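FMN-dependent nitronate monooxygenase (Shewanella oneidensis, PDB 5LSM) probably catalyses the FMN-dependent oxidation of propionate 3-nitronate by molecular oxygen, a detoxification reaction. Local coordinates at residues L90-L99 / A303-L314. Numbering follows the deposited sequence.
Sequences LAPYFAEFNL and AVAGLRTAAERL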
# COMPACT_ATOMS: atom_id res chain seq x y z
N LEU A 90 -28.16 9.00 -9.56
CA LEU A 90 -28.64 7.98 -8.62
C LEU A 90 -30.13 7.62 -8.78
O LEU A 90 -30.63 6.73 -8.09
CB LEU A 90 -28.36 8.43 -7.19
CG LEU A 90 -26.91 8.83 -6.92
CD1 LEU A 90 -26.77 9.45 -5.53
CD2 LEU A 90 -25.99 7.63 -7.07
N ALA A 91 -30.83 8.30 -9.70
CA ALA A 91 -32.27 8.14 -9.86
C ALA A 91 -32.73 6.66 -9.89
O ALA A 91 -33.69 6.30 -9.21
CB ALA A 91 -32.74 8.89 -11.09
N PRO A 92 -32.02 5.79 -10.63
CA PRO A 92 -32.37 4.37 -10.67
C PRO A 92 -32.46 3.68 -9.30
O PRO A 92 -33.36 2.85 -9.08
CB PRO A 92 -31.23 3.76 -11.47
CG PRO A 92 -30.78 4.85 -12.38
CD PRO A 92 -30.94 6.11 -11.58
N TYR A 93 -31.54 4.01 -8.39
CA TYR A 93 -31.60 3.44 -7.05
C TYR A 93 -32.78 3.99 -6.28
O TYR A 93 -33.44 3.24 -5.57
CB TYR A 93 -30.31 3.71 -6.27
CG TYR A 93 -29.09 3.15 -6.93
CD1 TYR A 93 -28.98 1.78 -7.22
CD2 TYR A 93 -28.04 3.98 -7.29
CE1 TYR A 93 -27.87 1.27 -7.86
CE2 TYR A 93 -26.92 3.49 -7.92
CZ TYR A 93 -26.83 2.13 -8.21
OH TYR A 93 -25.70 1.67 -8.83
N PHE A 94 -33.04 5.28 -6.42
CA PHE A 94 -34.17 5.87 -5.74
C PHE A 94 -35.46 5.18 -6.16
O PHE A 94 -36.27 4.80 -5.33
CB PHE A 94 -34.26 7.36 -6.04
CG PHE A 94 -33.12 8.15 -5.50
CD1 PHE A 94 -32.71 7.99 -4.19
CD2 PHE A 94 -32.44 9.05 -6.30
CE1 PHE A 94 -31.67 8.73 -3.68
CE2 PHE A 94 -31.40 9.79 -5.80
CZ PHE A 94 -31.00 9.62 -4.49
N ALA A 95 -35.59 4.97 -7.46
CA ALA A 95 -36.68 4.17 -8.01
C ALA A 95 -36.73 2.74 -7.42
O ALA A 95 -37.76 2.28 -6.96
CB ALA A 95 -36.58 4.13 -9.53
N GLU A 96 -35.61 2.03 -7.50
CA GLU A 96 -35.56 0.66 -7.00
C GLU A 96 -36.07 0.60 -5.56
O GLU A 96 -37.00 -0.13 -5.25
CB GLU A 96 -34.13 0.11 -7.11
CG GLU A 96 -33.91 -1.21 -6.40
CD GLU A 96 -32.54 -1.79 -6.65
OE1 GLU A 96 -31.74 -1.12 -7.35
OE2 GLU A 96 -32.26 -2.91 -6.16
N PHE A 97 -35.57 1.49 -4.73
CA PHE A 97 -35.85 1.46 -3.29
C PHE A 97 -37.04 2.35 -2.89
O PHE A 97 -37.32 2.51 -1.70
CB PHE A 97 -34.59 1.91 -2.51
CG PHE A 97 -33.50 0.87 -2.49
CD1 PHE A 97 -32.53 0.84 -3.48
CD2 PHE A 97 -33.43 -0.05 -1.45
CE1 PHE A 97 -31.52 -0.11 -3.46
CE2 PHE A 97 -32.44 -1.01 -1.43
CZ PHE A 97 -31.48 -1.04 -2.44
N ASN A 98 -37.73 2.94 -3.87
CA ASN A 98 -38.92 3.75 -3.62
C ASN A 98 -38.65 4.88 -2.63
O ASN A 98 -39.36 5.03 -1.63
CB ASN A 98 -40.06 2.86 -3.11
CG ASN A 98 -41.45 3.44 -3.41
OD1 ASN A 98 -41.59 4.57 -3.89
ND2 ASN A 98 -42.47 2.65 -3.14
N LEU A 99 -37.64 5.69 -2.92
CA LEU A 99 -37.23 6.76 -2.02
C LEU A 99 -37.43 8.10 -2.68
O LEU A 99 -37.05 8.29 -3.83
CB LEU A 99 -35.76 6.61 -1.65
CG LEU A 99 -35.51 5.51 -0.64
CD1 LEU A 99 -34.07 5.04 -0.74
CD2 LEU A 99 -35.84 5.99 0.77
N ALA A 303 -26.80 12.87 -0.39
CA ALA A 303 -27.38 12.13 -1.52
C ALA A 303 -27.54 10.61 -1.33
O ALA A 303 -28.31 9.98 -2.05
CB ALA A 303 -26.57 12.39 -2.78
N VAL A 304 -26.81 10.02 -0.38
CA VAL A 304 -26.90 8.57 -0.16
C VAL A 304 -27.48 8.21 1.19
O VAL A 304 -27.70 7.03 1.46
CB VAL A 304 -25.53 7.86 -0.25
CG1 VAL A 304 -25.09 7.73 -1.70
CG2 VAL A 304 -24.48 8.58 0.58
N ALA A 305 -27.72 9.20 2.04
CA ALA A 305 -28.22 8.94 3.40
C ALA A 305 -29.49 8.08 3.40
O ALA A 305 -29.55 7.08 4.09
CB ALA A 305 -28.47 10.25 4.13
N GLY A 306 -30.48 8.48 2.60
CA GLY A 306 -31.73 7.72 2.46
C GLY A 306 -31.56 6.30 1.94
O GLY A 306 -32.14 5.35 2.49
N LEU A 307 -30.79 6.15 0.86
CA LEU A 307 -30.53 4.83 0.25
C LEU A 307 -29.92 3.86 1.26
O LEU A 307 -30.38 2.72 1.44
CB LEU A 307 -29.56 4.99 -0.92
CG LEU A 307 -30.20 5.53 -2.19
CD1 LEU A 307 -29.16 6.20 -3.07
CD2 LEU A 307 -30.90 4.41 -2.95
N ARG A 308 -28.86 4.33 1.90
CA ARG A 308 -28.24 3.63 3.00
C ARG A 308 -29.24 3.16 4.03
O ARG A 308 -29.25 1.99 4.41
CB ARG A 308 -27.22 4.53 3.68
CG ARG A 308 -26.66 3.92 4.94
CD ARG A 308 -25.75 4.90 5.64
NE ARG A 308 -25.10 4.25 6.76
CZ ARG A 308 -24.27 4.86 7.58
NH1 ARG A 308 -23.97 6.15 7.41
NH2 ARG A 308 -23.71 4.17 8.56
N THR A 309 -30.02 4.10 4.56
CA THR A 309 -31.04 3.78 5.56
C THR A 309 -31.99 2.71 5.08
O THR A 309 -32.25 1.74 5.80
CB THR A 309 -31.87 5.01 5.92
OG1 THR A 309 -31.00 6.05 6.37
CG2 THR A 309 -32.92 4.67 7.00
N ALA A 310 -32.52 2.91 3.87
CA ALA A 310 -33.47 1.96 3.27
C ALA A 310 -32.85 0.59 3.08
O ALA A 310 -33.48 -0.42 3.36
CB ALA A 310 -33.96 2.49 1.92
N ALA A 311 -31.62 0.55 2.55
CA ALA A 311 -31.02 -0.73 2.18
C ALA A 311 -30.56 -1.49 3.42
O ALA A 311 -30.76 -2.70 3.52
CB ALA A 311 -29.88 -0.51 1.20
N GLU A 312 -30.06 -0.75 4.42
CA GLU A 312 -29.74 -1.35 5.73
C GLU A 312 -30.99 -1.90 6.41
O GLU A 312 -30.97 -3.01 6.90
CB GLU A 312 -29.03 -0.34 6.66
CG GLU A 312 -27.57 -0.11 6.30
CD GLU A 312 -26.81 0.73 7.33
OE1 GLU A 312 -27.29 0.88 8.47
OE2 GLU A 312 -25.70 1.21 6.99
N ARG A 313 -32.10 -1.17 6.35
CA ARG A 313 -33.35 -1.67 6.95
C ARG A 313 -33.74 -3.04 6.38
O ARG A 313 -34.24 -3.89 7.11
CB ARG A 313 -34.50 -0.66 6.79
N LEU A 314 -33.42 -3.29 5.11
CA LEU A 314 -33.66 -4.60 4.50
C LEU A 314 -32.47 -5.54 4.61
O LEU A 314 -32.42 -6.56 3.93
CB LEU A 314 -34.01 -4.43 3.02
CG LEU A 314 -35.16 -3.47 2.70
CD1 LEU A 314 -35.18 -3.15 1.21
CD2 LEU A 314 -36.50 -4.05 3.13
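L307 wedges its isobutyl group among Y93, F94 and F97 of helix 91-97 and L99 from the chain just beyond it. The contact is apolar helix-helix packing, away from the FMN of this TIM-barrel-family enzyme, between a short helix that follows helix 80-89 and the late helix 301-313. The two run roughly the same way, their axes 34° apart and 10.5 Å at closest approach, and no hydrogen bond crosses between them.

The tight part surrounds L307. Its chi1 (-77°) and chi2 (156°) together set the two methyls toward different neighbours. L307 CD2 lies 3.4 Å from Y93 CB and also touches F97 CD1. L307 CD1 reaches F94 CE1 at 3.6 Å, the leucine and the F94 side chain crossing nearly at a right angle. Further along, F97 CE2 packs 3.7 Å from A311 CB. N98, at positive phi, forms a Schellman motif after the last helical turn and sends the chain on to L99, whose CD1 settles 3.7 Å from A310 CB and similarly close to L307 CA. Y93 gives mainly its CB here; its ring leads away to an edge-to-face contact with F319, and its OH is hydrogen-bonded to E286. F319 also touches L307 and A311 and meets the F97 ring with the planes at about 85°, while helix 282-287 meets L90 and Y93.

The looser side is the rim. Exposed L314 brings its CD1 only to 4.4 Å from F97 CE2, and the carbonyl O of G306 lies alongside L99 CD1.

At the other end, L90 CD1 packs on A303 CB, and the carbonyl O of A303 sits at the edge of the F94 ring, near its plane, 3.6 Å from F94 CZ.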